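Local coordinates for plasmid pRiA4b Orf3-like domain-containing protein (Methanosarcina mazei, PDB 2I1S) that is of unknown function but belongs to the plasmid pRiA4b ORF-3-like family and folds around a mixed beta sheet packed on helices, at residues Tyr9-Ser14 with Ile26-Asn31; Lys16-Gln21 with Gly135-Val140; His53-Val58 with Ala101-Asp106. All coordinates share one frame; numbering follows the deposited sequence.

Interaction 1: residues Tyr9-Ser14 with Ile26-Asn31; sequences YHLKLS and IQVPEN
His10 and Gln27 both set CG beside their own backbone N, anti to the carbonyl carbon (chi1 -53° for His10), and because they face each other in a non-hydrogen-bonded antiparallel pair this sends the two side chains off the sheet side by side. Gln27 continues extended and lays its amide over one face of the His10 imidazole, the two planes 24° apart. Its CG makes a CH-pi contact 3.8 Å from the centroid of the His10 ring, and Gln27 NE2 comes to 3.2 Å from His10 CE1; the amide is stacked here, not hydrogen-bonded to the ring. Without the imidazole, as with an alanine here, the Gln27 amide would probably lose the flat surface it lies on and be free to turn about its outer torsions. Strands 7-15 and 22-29 form a beta hairpin, in which Tyr9 with Val28 and Leu11 with Ile26 are hydrogen-bonded pairs flanking His10-Gln27. Of their four backbone bonds, Leu11 N to Ile26 O is the straightest (2.9 Å, 175° at the hydrogen). On the opposite face from His10, Leu11 CD1 meets Val28 CG2 at 3.7 Å and Leu13 CD1 meets Ile26 CD1 at 4.0 Å, each pair crossing at about a right angle; Leu37, Ala40 and Val44 of helix 34-44 cover this apolar side. Where the second strand ends, Glu30 brings CA over one face of the Tyr9 ring and CB to 3.6 Å from Tyr9 CE1, while its carboxylate accepts at OE2 from the backbone N atoms of Glu6 and Lys7.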
ATOM      1  N   TYR A   9      -7.242  12.655   5.344  1.00 47.57           N
ATOM      2  CA  TYR A   9      -6.583  11.655   6.180  1.00 46.20           C
ATOM      3  C   TYR A   9      -5.113  11.518   5.750  1.00 45.39           C
ATOM      4  O   TYR A   9      -4.840  11.181   4.591  1.00 45.14           O
ATOM      5  CB  TYR A   9      -7.332  10.323   6.038  1.00 46.02           C
ATOM      6  CG  TYR A   9      -8.745  10.292   6.645  1.00 46.31           C
ATOM      7  CD1 TYR A   9      -9.335  11.455   7.180  1.00 46.69           C
ATOM      8  CD2 TYR A   9      -9.480   9.089   6.695  1.00 45.40           C
ATOM      9  CE1 TYR A   9     -10.611  11.433   7.754  1.00 46.02           C
ATOM     10  CE2 TYR A   9     -10.753   9.044   7.262  1.00 47.18           C
ATOM     11  CZ  TYR A   9     -11.321  10.230   7.795  1.00 47.73           C
ATOM     12  OH  TYR A   9     -12.606  10.209   8.359  1.00 48.28           O
ATOM     13  N   HIS A  10      -4.181  11.802   6.677  1.00 44.30           N
ATOM     14  CA  HIS A  10      -2.746  11.545   6.494  1.00 43.17           C
ATOM     15  C   HIS A  10      -2.421  10.104   6.924  1.00 42.61           C
ATOM     16  O   HIS A  10      -2.445   9.771   8.138  1.00 42.57           O
ATOM     17  CB  HIS A  10      -1.887  12.544   7.281  1.00 43.34           C
ATOM     18  CG  HIS A  10      -2.220  13.979   6.993  1.00 46.07           C
ATOM     19  ND1 HIS A  10      -1.256  14.933   6.736  1.00 49.93           N
ATOM     20  CD2 HIS A  10      -3.410  14.627   6.916  1.00 47.54           C
ATOM     21  CE1 HIS A  10      -1.835  16.104   6.515  1.00 48.66           C
ATOM     22  NE2 HIS A  10      -3.143  15.942   6.612  1.00 50.72           N
ATOM     23  N   LEU A  11      -2.126   9.261   5.919  1.00 40.50           N
ATOM     24  CA  LEU A  11      -1.976   7.819   6.104  1.00 38.30           C
ATOM     25  C   LEU A  11      -0.531   7.425   5.948  1.00 36.71           C
ATOM     26  O   LEU A  11       0.129   7.923   5.041  1.00 37.07           O
ATOM     27  CB  LEU A  11      -2.810   7.067   5.044  1.00 37.85           C
ATOM     28  CG  LEU A  11      -4.325   7.303   5.073  1.00 39.21           C
ATOM     29  CD1 LEU A  11      -5.001   6.533   3.924  1.00 35.16           C
ATOM     30  CD2 LEU A  11      -4.997   6.959   6.454  1.00 33.28           C
ATOM     31  N   LYS A  12      -0.014   6.549   6.804  1.00 34.66           N
ATOM     32  CA  LYS A  12       1.229   5.864   6.441  1.00 33.01           C
ATOM     33  C   LYS A  12       0.901   4.479   5.936  1.00 32.90           C
ATOM     34  O   LYS A  12       0.001   3.817   6.456  1.00 32.37           O
ATOM     35  CB  LYS A  12       2.202   5.781   7.597  1.00 32.86           C
ATOM     36  CG  LYS A  12       3.600   5.355   7.187  1.00 30.60           C
ATOM     37  CD  LYS A  12       4.475   5.245   8.407  1.00 29.21           C
ATOM     38  CE  LYS A  12       5.792   4.595   8.003  1.00 30.87           C
ATOM     39  NZ  LYS A  12       6.670   4.229   9.141  1.00 26.57           N
ATOM     40  N   LEU A  13       1.601   4.076   4.880  1.00 32.87           N
ATOM     41  CA  LEU A  13       1.471   2.746   4.267  1.00 32.29           C
ATOM     42  C   LEU A  13       2.815   2.063   4.316  1.00 32.70           C
ATOM     43  O   LEU A  13       3.795   2.603   3.775  1.00 33.04           O
ATOM     44  CB  LEU A  13       1.059   2.846   2.811  1.00 31.82           C
ATOM     45  CG  LEU A  13      -0.060   3.829   2.443  1.00 32.80           C
ATOM     46  CD1 LEU A  13      -0.335   3.755   0.956  1.00 29.14           C
ATOM     47  CD2 LEU A  13      -1.324   3.593   3.246  1.00 33.25           C
ATOM     48  N   SER A  14       2.887   0.903   4.974  0.50 32.55           N
ATOM     49  CA  SER A  14       4.146   0.171   5.058  0.50 32.91           C
ATOM     50  C   SER A  14       3.998  -1.270   4.612  0.50 33.32           C
ATOM     51  O   SER A  14       3.081  -1.975   5.027  0.50 33.30           O
ATOM     52  CB  SER A  14       4.786   0.264   6.466  0.50 32.94           C
ATOM     53  OG  SER A  14       4.315  -0.724   7.379  0.50 33.33           O
ATOM     54  N   ILE A  26       0.716   9.281   2.274  1.00 30.61           N
ATOM     55  CA  ILE A  26      -0.223   9.902   1.337  1.00 30.93           C
ATOM     56  C   ILE A  26      -1.325  10.626   2.101  1.00 32.06           C
ATOM     57  O   ILE A  26      -1.632  10.259   3.247  1.00 32.30           O
ATOM     58  CB  ILE A  26      -0.873   8.871   0.344  1.00 30.91           C
ATOM     59  CG1 ILE A  26      -1.812   7.887   1.078  1.00 29.92           C
ATOM     60  CG2 ILE A  26       0.200   8.201  -0.553  1.00 28.45           C
ATOM     61  CD1 ILE A  26      -2.657   6.933   0.148  1.00 29.34           C
ATOM     62  N   GLN A  27      -1.932  11.639   1.477  1.00 32.14           N
ATOM     63  CA  GLN A  27      -3.144  12.240   2.061  1.00 31.86           C
ATOM     64  C   GLN A  27      -4.360  11.984   1.156  1.00 32.32           C
ATOM     65  O   GLN A  27      -4.317  12.224  -0.059  1.00 32.34           O
ATOM     66  CB  GLN A  27      -2.940  13.716   2.327  1.00 31.35           C
ATOM     67  CG  GLN A  27      -1.736  14.036   3.224  1.00 32.03           C
ATOM     68  CD  GLN A  27      -1.489  15.521   3.327  1.00 34.23           C
ATOM     69  OE1 GLN A  27      -2.395  16.310   3.057  1.00 36.55           O
ATOM     70  NE2 GLN A  27      -0.270  15.923   3.724  1.00 33.15           N
ATOM     71  N   VAL A  28      -5.445  11.486   1.734  1.00 32.44           N
ATOM     72  CA  VAL A  28      -6.630  11.173   0.920  1.00 33.46           C
ATOM     73  C   VAL A  28      -7.886  11.960   1.361  1.00 33.84           C
ATOM     74  O   VAL A  28      -8.003  12.293   2.530  1.00 34.01           O
ATOM     75  CB  VAL A  28      -6.915   9.626   0.874  1.00 32.59           C
ATOM     76  CG1 VAL A  28      -5.794   8.908   0.168  1.00 33.22           C
ATOM     77  CG2 VAL A  28      -7.111   9.058   2.265  1.00 32.70           C
ATOM     78  N   PRO A  29      -8.814  12.271   0.415  1.00 34.36           N
ATOM     79  CA  PRO A  29     -10.086  12.846   0.835  1.00 34.61           C
ATOM     80  C   PRO A  29     -10.762  11.973   1.884  1.00 35.30           C
ATOM     81  O   PRO A  29     -10.746  10.724   1.773  1.00 35.39           O
ATOM     82  CB  PRO A  29     -10.921  12.864  -0.467  1.00 34.60           C
ATOM     83  CG  PRO A  29      -9.902  12.988  -1.557  1.00 34.12           C
ATOM     84  CD  PRO A  29      -8.732  12.156  -1.059  1.00 34.35           C
ATOM     85  N   GLU A  30     -11.341  12.627   2.889  1.00 35.47           N
ATOM     86  CA  GLU A  30     -12.060  11.939   3.955  1.00 36.57           C
ATOM     87  C   GLU A  30     -13.246  11.104   3.439  1.00 37.07           C
ATOM     88  O   GLU A  30     -13.576  10.082   4.029  1.00 37.60           O
ATOM     89  CB  GLU A  30     -12.498  12.933   5.059  1.00 36.11           C
ATOM     90  CG  GLU A  30     -13.539  13.982   4.604  1.00 37.38           C
ATOM     91  CD  GLU A  30     -14.088  14.851   5.744  1.00 36.59           C
ATOM     92  OE1 GLU A  30     -13.968  14.449   6.930  1.00 36.71           O
ATOM     93  OE2 GLU A  30     -14.643  15.937   5.438  1.00 37.16           O
ATOM     94  N   ASN A  31     -13.862  11.513   2.324  1.00 37.64           N
ATOM     95  CA  ASN A  31     -15.038  10.808   1.796  1.00 37.98           C
ATOM     96  C   ASN A  31     -14.715   9.585   0.899  1.00 37.46           C
ATOM     97  O   ASN A  31     -15.603   8.992   0.244  1.00 37.29           O
ATOM     98  CB  ASN A  31     -16.003  11.797   1.112  1.00 38.18           C
ATOM     99  CG  ASN A  31     -15.447  12.362  -0.202  1.00 40.92           C
ATOM    100  OD1 ASN A  31     -14.230  12.296  -0.478  1.00 43.81           O
ATOM    101  ND2 ASN A  31     -16.341  12.928  -1.018  1.00 41.88           N
TER

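Interaction 2: residues Lys16-Gln21 with Gly135-Val140; sequences KGITPQ and GKRAAV
Arg137 NH1 reaches Pro20 O at 2.8 Å, the hydrogen bond that fastens the loop of the beta hairpin 7-15/22-29 to the end of the edge strand 131-136. The bond is bent, 138° at the hydrogen, and Pro20 O lies 21° out of the guanidinium plane. At the edge of the guanidinium, in its plane, a water accepts from Arg137 NH1 at 3.2 Å and donates to Thr19 O at 2.8 Å. A cis peptide links Thr19 to Pro20, and the proline ring crosses the arginine at about a right angle, its CD over one face of the guanidinium. Ile18 packs against the same nitrogen with CG2, 3.6 Å from Arg137 NH1. Its other branch ends at CD1, which touches CG1 of Val140 at 3.6 Å, so this one residue meets both a charged and an apolar partner. Arg137 bends at chi3 (72°), which brings the guanidinium round to the loop while CD stays 3.4 Å from Gln21 O. Further out, Glu179 forms a salt bridge with Arg137 NH2 and is likely to steady the charged group and hold its rotation. Val147 and Tyr150 of helix 146-157 pack on Ile18, Tyr150 also on Val140, and Trp47 donates from NE1 to Val140 O.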
ATOM      1  N   LYS A  16       4.722  -4.804   5.120  1.00 35.82           N
ATOM      2  CA  LYS A  16       5.168  -5.710   6.199  1.00 36.77           C
ATOM      3  C   LYS A  16       6.200  -6.754   5.794  1.00 36.28           C
ATOM      4  O   LYS A  16       6.149  -7.303   4.702  1.00 34.60           O
ATOM      5  CB  LYS A  16       3.994  -6.515   6.710  1.00 37.98           C
ATOM      6  CG  LYS A  16       3.023  -5.728   7.541  1.00 41.45           C
ATOM      7  CD  LYS A  16       1.951  -6.674   8.003  1.00 46.28           C
ATOM      8  CE  LYS A  16       2.577  -7.844   8.744  1.00 49.38           C
ATOM      9  NZ  LYS A  16       1.601  -8.334   9.769  1.00 54.56           N
ATOM     10  N   GLY A  17       7.104  -7.043   6.729  1.00 36.81           N
ATOM     11  CA  GLY A  17       8.044  -8.147   6.638  1.00 36.32           C
ATOM     12  C   GLY A  17       9.343  -7.841   5.927  1.00 37.00           C
ATOM     13  O   GLY A  17      10.191  -8.690   5.832  1.00 38.93           O
ATOM     14  N   ILE A  18       9.520  -6.661   5.385  1.00 36.68           N
ATOM     15  CA  ILE A  18      10.807  -6.337   4.735  1.00 36.04           C
ATOM     16  C   ILE A  18      11.479  -5.238   5.586  1.00 36.29           C
ATOM     17  O   ILE A  18      10.821  -4.251   5.966  1.00 34.16           O
ATOM     18  CB  ILE A  18      10.601  -5.893   3.246  1.00 35.03           C
ATOM     19  CG1 ILE A  18      10.483  -7.117   2.343  1.00 34.61           C
ATOM     20  CG2 ILE A  18      11.766  -5.021   2.708  1.00 34.00           C
ATOM     21  CD1 ILE A  18       9.461  -6.904   1.303  1.00 34.43           C
ATOM     22  N   THR A  19      12.761  -5.444   5.922  1.00 36.72           N
ATOM     23  CA  THR A  19      13.551  -4.409   6.578  1.00 37.52           C
ATOM     24  C   THR A  19      14.853  -4.183   5.769  1.00 37.45           C
ATOM     25  O   THR A  19      15.374  -5.124   5.141  1.00 38.12           O
ATOM     26  CB  THR A  19      13.846  -4.690   8.080  1.00 37.98           C
ATOM     27  OG1 THR A  19      14.565  -5.906   8.180  1.00 41.73           O
ATOM     28  CG2 THR A  19      12.588  -4.821   8.895  1.00 37.38           C
ATOM     29  N   PRO A  20      15.337  -2.926   5.708  1.00 36.17           N
ATOM     30  CA  PRO A  20      14.659  -1.708   6.138  1.00 35.14           C
ATOM     31  C   PRO A  20      13.237  -1.558   5.567  1.00 34.43           C
ATOM     32  O   PRO A  20      12.910  -2.127   4.509  1.00 34.96           O
ATOM     33  CB  PRO A  20      15.573  -0.603   5.592  1.00 34.97           C
ATOM     34  CG  PRO A  20      16.898  -1.194   5.519  1.00 34.22           C
ATOM     35  CD  PRO A  20      16.709  -2.649   5.221  1.00 36.43           C
ATOM     36  N   GLN A  21      12.422  -0.758   6.236  1.00 32.88           N
ATOM     37  CA  GLN A  21      11.027  -0.539   5.873  1.00 32.71           C
ATOM     38  C   GLN A  21      10.766   0.184   4.528  1.00 32.85           C
ATOM     39  O   GLN A  21      11.384   1.170   4.203  1.00 33.27           O
ATOM     40  CB  GLN A  21      10.319   0.155   7.031  1.00 32.07           C
ATOM     41  CG  GLN A  21       8.856   0.361   6.827  1.00 32.10           C
ATOM     42  CD  GLN A  21       8.220   1.027   8.003  1.00 31.79           C
ATOM     43  OE1 GLN A  21       8.453   2.202   8.273  1.00 35.02           O
ATOM     44  NE2 GLN A  21       7.417   0.281   8.730  1.00 31.80           N
ATOM     45  N   GLY A 135       8.280   9.009   1.063  1.00 34.45           N
ATOM     46  CA  GLY A 135       8.372   7.541   1.003  1.00 33.47           C
ATOM     47  C   GLY A 135       9.813   7.102   1.120  1.00 32.86           C
ATOM     48  O   GLY A 135      10.710   7.911   1.002  1.00 31.46           O
ATOM     49  N   LYS A 136      10.041   5.825   1.380  1.00 32.34           N
ATOM     50  CA  LYS A 136      11.401   5.311   1.370  1.00 32.79           C
ATOM     51  C   LYS A 136      11.360   3.948   0.669  1.00 32.51           C
ATOM     52  O   LYS A 136      10.452   3.170   0.932  1.00 31.71           O
ATOM     53  CB  LYS A 136      11.913   5.133   2.790  1.00 33.79           C
ATOM     54  CG  LYS A 136      13.357   5.461   3.007  1.00 36.25           C
ATOM     55  CD  LYS A 136      13.618   6.934   2.987  1.00 38.12           C
ATOM     56  CE  LYS A 136      15.104   7.210   2.980  1.00 42.49           C
ATOM     57  NZ  LYS A 136      15.725   7.544   4.355  1.00 42.43           N
ATOM     58  N   ARG A 137      12.346   3.720  -0.208  1.00 31.32           N
ATOM     59  CA  ARG A 137      12.694   2.448  -0.839  1.00 32.02           C
ATOM     60  C   ARG A 137      11.829   2.165  -2.053  1.00 32.26           C
ATOM     61  O   ARG A 137      10.704   2.658  -2.148  1.00 33.65           O
ATOM     62  CB  ARG A 137      12.670   1.277   0.137  1.00 31.84           C
ATOM     63  CG  ARG A 137      13.475   1.524   1.407  1.00 32.02           C
ATOM     64  CD  ARG A 137      13.852   0.248   2.054  1.00 33.48           C
ATOM     65  NE  ARG A 137      14.873  -0.465   1.312  1.00 32.80           N
ATOM     66  CZ  ARG A 137      15.081  -1.779   1.388  1.00 33.22           C
ATOM     67  NH1 ARG A 137      14.305  -2.530   2.164  1.00 28.34           N
ATOM     68  NH2 ARG A 137      16.083  -2.339   0.691  1.00 31.10           N
ATOM     69  N   ALA A 138      12.360   1.391  -2.990  1.00 31.69           N
ATOM     70  CA  ALA A 138      11.551   0.858  -4.086  1.00 31.23           C
ATOM     71  C   ALA A 138      10.469  -0.102  -3.573  1.00 31.27           C
ATOM     72  O   ALA A 138      10.718  -0.952  -2.721  1.00 31.99           O
ATOM     73  CB  ALA A 138      12.449   0.153  -5.112  1.00 30.94           C
ATOM     74  N   ALA A 139       9.263   0.051  -4.086  1.00 31.31           N
ATOM     75  CA  ALA A 139       8.203  -0.923  -3.896  1.00 31.05           C
ATOM     76  C   ALA A 139       8.586  -2.322  -4.422  1.00 31.83           C
ATOM     77  O   ALA A 139       9.393  -2.472  -5.351  1.00 31.55           O
ATOM     78  CB  ALA A 139       6.957  -0.422  -4.566  1.00 30.93           C
ATOM     79  N   VAL A 140       8.038  -3.363  -3.802  1.00 32.19           N
ATOM     80  CA  VAL A 140       8.347  -4.724  -4.273  1.00 32.35           C
ATOM     81  C   VAL A 140       7.721  -4.876  -5.668  1.00 32.77           C
ATOM     82  O   VAL A 140       6.576  -4.454  -5.878  1.00 32.16           O
ATOM     83  CB  VAL A 140       7.804  -5.818  -3.290  1.00 32.53           C
ATOM     84  CG1 VAL A 140       8.483  -5.704  -1.903  1.00 31.14           C
ATOM     85  CG2 VAL A 140       6.252  -5.763  -3.153  1.00 32.70           C
TER
HETATM   86  O   HOH W   1      15.680  -5.418   2.386  1.00 45.40           O

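Interaction 3: residues His53-Val58 with Ala101-Asp106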
ATOM      1  N   HIS A  53      -7.323  -8.524  -3.855  1.00 34.86           N
ATOM      2  CA  HIS A  53      -6.981  -7.781  -2.640  1.00 35.63           C
ATOM      3  C   HIS A  53      -8.093  -7.823  -1.569  1.00 36.52           C
ATOM      4  O   HIS A  53      -9.228  -8.199  -1.849  1.00 37.57           O
ATOM      5  CB  HIS A  53      -6.583  -6.338  -2.976  1.00 34.91           C
ATOM      6  CG  HIS A  53      -7.739  -5.430  -3.123  1.00 32.71           C
ATOM      7  ND1 HIS A  53      -8.363  -5.221  -4.335  1.00 33.63           N
ATOM      8  CD2 HIS A  53      -8.427  -4.713  -2.206  1.00 30.20           C
ATOM      9  CE1 HIS A  53      -9.376  -4.391  -4.156  1.00 32.80           C
ATOM     10  NE2 HIS A  53      -9.444  -4.081  -2.872  1.00 30.02           N
ATOM     11  N   GLU A  54      -7.757  -7.480  -0.330  1.00 37.23           N
ATOM     12  CA  GLU A  54      -8.775  -7.191   0.679  1.00 37.56           C
ATOM     13  C   GLU A  54      -8.179  -6.420   1.840  1.00 36.54           C
ATOM     14  O   GLU A  54      -6.970  -6.439   2.020  1.00 37.17           O
ATOM     15  CB  GLU A  54      -9.528  -8.444   1.144  1.00 37.99           C
ATOM     16  CG  GLU A  54      -8.800  -9.334   2.104  1.00 41.23           C
ATOM     17  CD  GLU A  54      -9.747 -10.357   2.731  1.00 46.39           C
ATOM     18  OE1 GLU A  54     -10.949 -10.346   2.365  1.00 47.53           O
ATOM     19  OE2 GLU A  54      -9.288 -11.170   3.583  1.00 48.51           O
ATOM     20  N   PHE A  55      -9.038  -5.693   2.546  1.00 35.25           N
ATOM     21  CA  PHE A  55      -8.712  -5.016   3.777  1.00 35.16           C
ATOM     22  C   PHE A  55      -9.306  -5.832   4.944  1.00 36.15           C
ATOM     23  O   PHE A  55     -10.368  -6.461   4.801  1.00 35.25           O
ATOM     24  CB  PHE A  55      -9.307  -3.606   3.819  1.00 34.68           C
ATOM     25  CG  PHE A  55      -8.909  -2.717   2.660  1.00 34.36           C
ATOM     26  CD1 PHE A  55      -7.849  -1.819   2.787  1.00 31.69           C
ATOM     27  CD2 PHE A  55      -9.615  -2.763   1.439  1.00 33.81           C
ATOM     28  CE1 PHE A  55      -7.475  -0.995   1.715  1.00 30.67           C
ATOM     29  CE2 PHE A  55      -9.255  -1.944   0.369  1.00 34.22           C
ATOM     30  CZ  PHE A  55      -8.159  -1.048   0.516  1.00 32.50           C
ATOM     31  N   GLU A  56      -8.583  -5.849   6.060  1.00 36.71           N
ATOM     32  CA  GLU A  56      -9.088  -6.300   7.351  1.00 38.86           C
ATOM     33  C   GLU A  56      -9.009  -5.105   8.308  1.00 38.08           C
ATOM     34  O   GLU A  56      -7.942  -4.533   8.503  1.00 37.41           O
ATOM     35  CB  GLU A  56      -8.204  -7.398   7.933  1.00 38.51           C
ATOM     36  CG  GLU A  56      -8.405  -8.792   7.388  1.00 42.11           C
ATOM     37  CD  GLU A  56      -7.514  -9.820   8.093  1.00 42.50           C
ATOM     38  OE1 GLU A  56      -6.828  -9.465   9.107  1.00 46.60           O
ATOM     39  OE2 GLU A  56      -7.507 -10.989   7.625  1.00 48.95           O
ATOM     40  N   MET A  57     -10.125  -4.743   8.920  1.00 38.50           N
ATOM     41  CA  MET A  57     -10.138  -3.623   9.882  1.00 38.73           C
ATOM     42  C   MET A  57     -11.203  -3.875  10.955  1.00 39.82           C
ATOM     43  O   MET A  57     -12.272  -4.427  10.655  1.00 40.20           O
ATOM     44  CB  MET A  57     -10.379  -2.305   9.120  1.00 38.54           C
ATOM     45  CG  MET A  57     -10.305  -1.044   9.936  1.00 39.11           C
ATOM     46  SD  MET A  57      -9.961   0.427   8.954  1.00 36.38           S
ATOM     47  CE  MET A  57      -9.260   1.362  10.273  1.00 35.99           C
ATOM     48  N   VAL A  58     -10.898  -3.509  12.204  1.00 40.65           N
ATOM     49  CA  VAL A  58     -11.921  -3.388  13.257  1.00 40.77           C
ATOM     50  C   VAL A  58     -12.991  -2.327  12.900  1.00 41.59           C
ATOM     51  O   VAL A  58     -12.661  -1.179  12.541  1.00 41.55           O
ATOM     52  CB  VAL A  58     -11.288  -3.033  14.646  1.00 40.85           C
ATOM     53  CG1 VAL A  58     -12.341  -2.562  15.626  1.00 38.88           C
ATOM     54  CG2 VAL A  58     -10.523  -4.216  15.209  1.00 40.00           C
ATOM     55  N   ALA A 101      -5.466  -0.400   9.539  1.00 38.04           N
ATOM     56  CA  ALA A 101      -6.061  -1.457   8.706  1.00 36.70           C
ATOM     57  C   ALA A 101      -4.949  -2.345   8.206  1.00 36.09           C
ATOM     58  O   ALA A 101      -3.797  -1.925   8.131  1.00 36.30           O
ATOM     59  CB  ALA A 101      -6.756  -0.855   7.497  1.00 36.27           C
ATOM     60  N   LEU A 102      -5.289  -3.579   7.865  1.00 35.12           N
ATOM     61  CA  LEU A 102      -4.395  -4.420   7.076  1.00 34.51           C
ATOM     62  C   LEU A 102      -4.921  -4.636   5.636  1.00 33.28           C
ATOM     63  O   LEU A 102      -6.055  -5.071   5.434  1.00 33.61           O
ATOM     64  CB  LEU A 102      -4.148  -5.747   7.773  1.00 33.89           C
ATOM     65  CG  LEU A 102      -3.136  -6.653   7.048  1.00 35.74           C
ATOM     66  CD1 LEU A 102      -1.682  -6.132   7.124  1.00 33.27           C
ATOM     67  CD2 LEU A 102      -3.278  -8.093   7.607  1.00 34.70           C
ATOM     68  N   TYR A 103      -4.078  -4.347   4.661  1.00 32.10           N
ATOM     69  CA  TYR A 103      -4.379  -4.556   3.239  1.00 31.52           C
ATOM     70  C   TYR A 103      -3.533  -5.697   2.705  1.00 31.41           C
ATOM     71  O   TYR A 103      -2.314  -5.636   2.770  1.00 31.86           O
ATOM     72  CB  TYR A 103      -4.048  -3.276   2.465  1.00 30.47           C
ATOM     73  CG  TYR A 103      -4.154  -3.310   0.955  1.00 30.08           C
ATOM     74  CD1 TYR A 103      -5.380  -3.165   0.312  1.00 32.06           C
ATOM     75  CD2 TYR A 103      -3.021  -3.407   0.160  1.00 31.80           C
ATOM     76  CE1 TYR A 103      -5.480  -3.146  -1.093  1.00 31.69           C
ATOM     77  CE2 TYR A 103      -3.105  -3.383  -1.253  1.00 30.96           C
ATOM     78  CZ  TYR A 103      -4.334  -3.245  -1.877  1.00 32.54           C
ATOM     79  OH  TYR A 103      -4.416  -3.172  -3.283  1.00 30.03           O
ATOM     80  N   THR A 104      -4.182  -6.717   2.171  1.00 31.77           N
ATOM     81  CA  THR A 104      -3.511  -7.801   1.474  1.00 32.39           C
ATOM     82  C   THR A 104      -3.783  -7.693  -0.046  1.00 32.65           C
ATOM     83  O   THR A 104      -4.917  -7.487  -0.490  1.00 32.47           O
ATOM     84  CB  THR A 104      -3.963  -9.187   2.044  1.00 32.67           C
ATOM     85  OG1 THR A 104      -3.740  -9.214   3.464  1.00 33.02           O
ATOM     86  CG2 THR A 104      -3.203 -10.370   1.384  1.00 32.49           C
ATOM     87  N   TYR A 105      -2.718  -7.806  -0.833  1.00 32.72           N
ATOM     88  CA  TYR A 105      -2.790  -7.787  -2.272  1.00 32.48           C
ATOM     89  C   TYR A 105      -1.957  -8.973  -2.785  1.00 33.43           C
ATOM     90  O   TYR A 105      -0.803  -9.159  -2.359  1.00 33.80           O
ATOM     91  CB  TYR A 105      -2.254  -6.450  -2.805  1.00 32.02           C
ATOM     92  CG  TYR A 105      -2.028  -6.441  -4.305  1.00 32.07           C
ATOM     93  CD1 TYR A 105      -3.117  -6.612  -5.196  1.00 32.77           C
ATOM     94  CD2 TYR A 105      -0.734  -6.313  -4.845  1.00 28.67           C
ATOM     95  CE1 TYR A 105      -2.936  -6.627  -6.594  1.00 29.60           C
ATOM     96  CE2 TYR A 105      -0.535  -6.313  -6.234  1.00 27.19           C
ATOM     97  CZ  TYR A 105      -1.658  -6.494  -7.114  1.00 30.32           C
ATOM     98  OH  TYR A 105      -1.515  -6.502  -8.509  1.00 29.60           O
ATOM     99  N   ASP A 106      -2.537  -9.768  -3.695  1.00 34.26           N
ATOM    100  CA  ASP A 106      -1.902 -10.974  -4.254  1.00 34.74           C
ATOM    101  C   ASP A 106      -1.976 -12.080  -3.232  1.00 34.96           C
ATOM    102  O   ASP A 106      -1.168 -12.126  -2.305  1.00 35.16           O
ATOM    103  CB  ASP A 106      -0.425 -10.735  -4.694  1.00 35.06           C
ATOM    104  CG  ASP A 106       0.116 -11.845  -5.617  1.00 35.14           C
ATOM    105  OD1 ASP A 106       1.012 -11.577  -6.428  1.00 34.14           O
ATOM    106  OD2 ASP A 106      -0.366 -12.998  -5.550  1.00 38.02           O
TER
HETATM  107  O   HOH W   2      -5.700  -7.897   4.588  1.00 44.13           O
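Phe55 and His53 of strand 53-58 meet neighbouring atoms of the Tyr103 ring: Tyr103 CD1 sits over one face of the Phe55 ring, 3.3 Å from Phe55 CE1, and Tyr103 CE1 lies 3.5 Å from His53 CD2. Neither ring pair is parallel; the planes of Phe55 and Tyr103 are 50° apart. Tyr103 points CG anti to the backbone N (chi1 174°), which runs the ring alongside His53 and brings its hydroxyl to His38 and Gln42 of helix 34-44. His53 stacks on His38 and bonds through NE2 to Glu85, so the cluster is closed on its far side by the helix and a loop. The other face, with Glu54, Glu56, Leu102 and Thr104, is looser and partly exposed. There Glu56 and Leu102 merely run side by side, with Glu56 OE1 4.1 Å from Leu102 CD2. A water sits on this side, 2.6 Å from Thr104 OG1, and donates to Glu54 O and Leu102 O. Between the faces, four backbone hydrogen bonds tie Glu54 to Thr104 and Glu56 to Leu102. The pair thus belongs to a largely antiparallel sheet in an alpha+beta fold, its His53-Phe55-Tyr103 aromatic cluster packed under helix 34-44.

From the N terminus, strand 7-15 turns back through the loop 16-21 into strand 22-29, and interaction 1 closes this short hairpin. Interaction 2 starts in that same loop, so the two cross along the chain; its second half comes more than a hundred residues later, where edge strand 131-136 lies beside strand 22-29. Interaction 3 opens after interaction 1 has closed and falls wholly within the span of interaction 2, pairing strands 53-58 and 100-105 in the other half of the same sheet. Lys12 NZ probably bonds Gln21 OE1, joining interactions 1 and 2, and Lys16 CD packs on Leu102 CD1 between interactions 2 and 3.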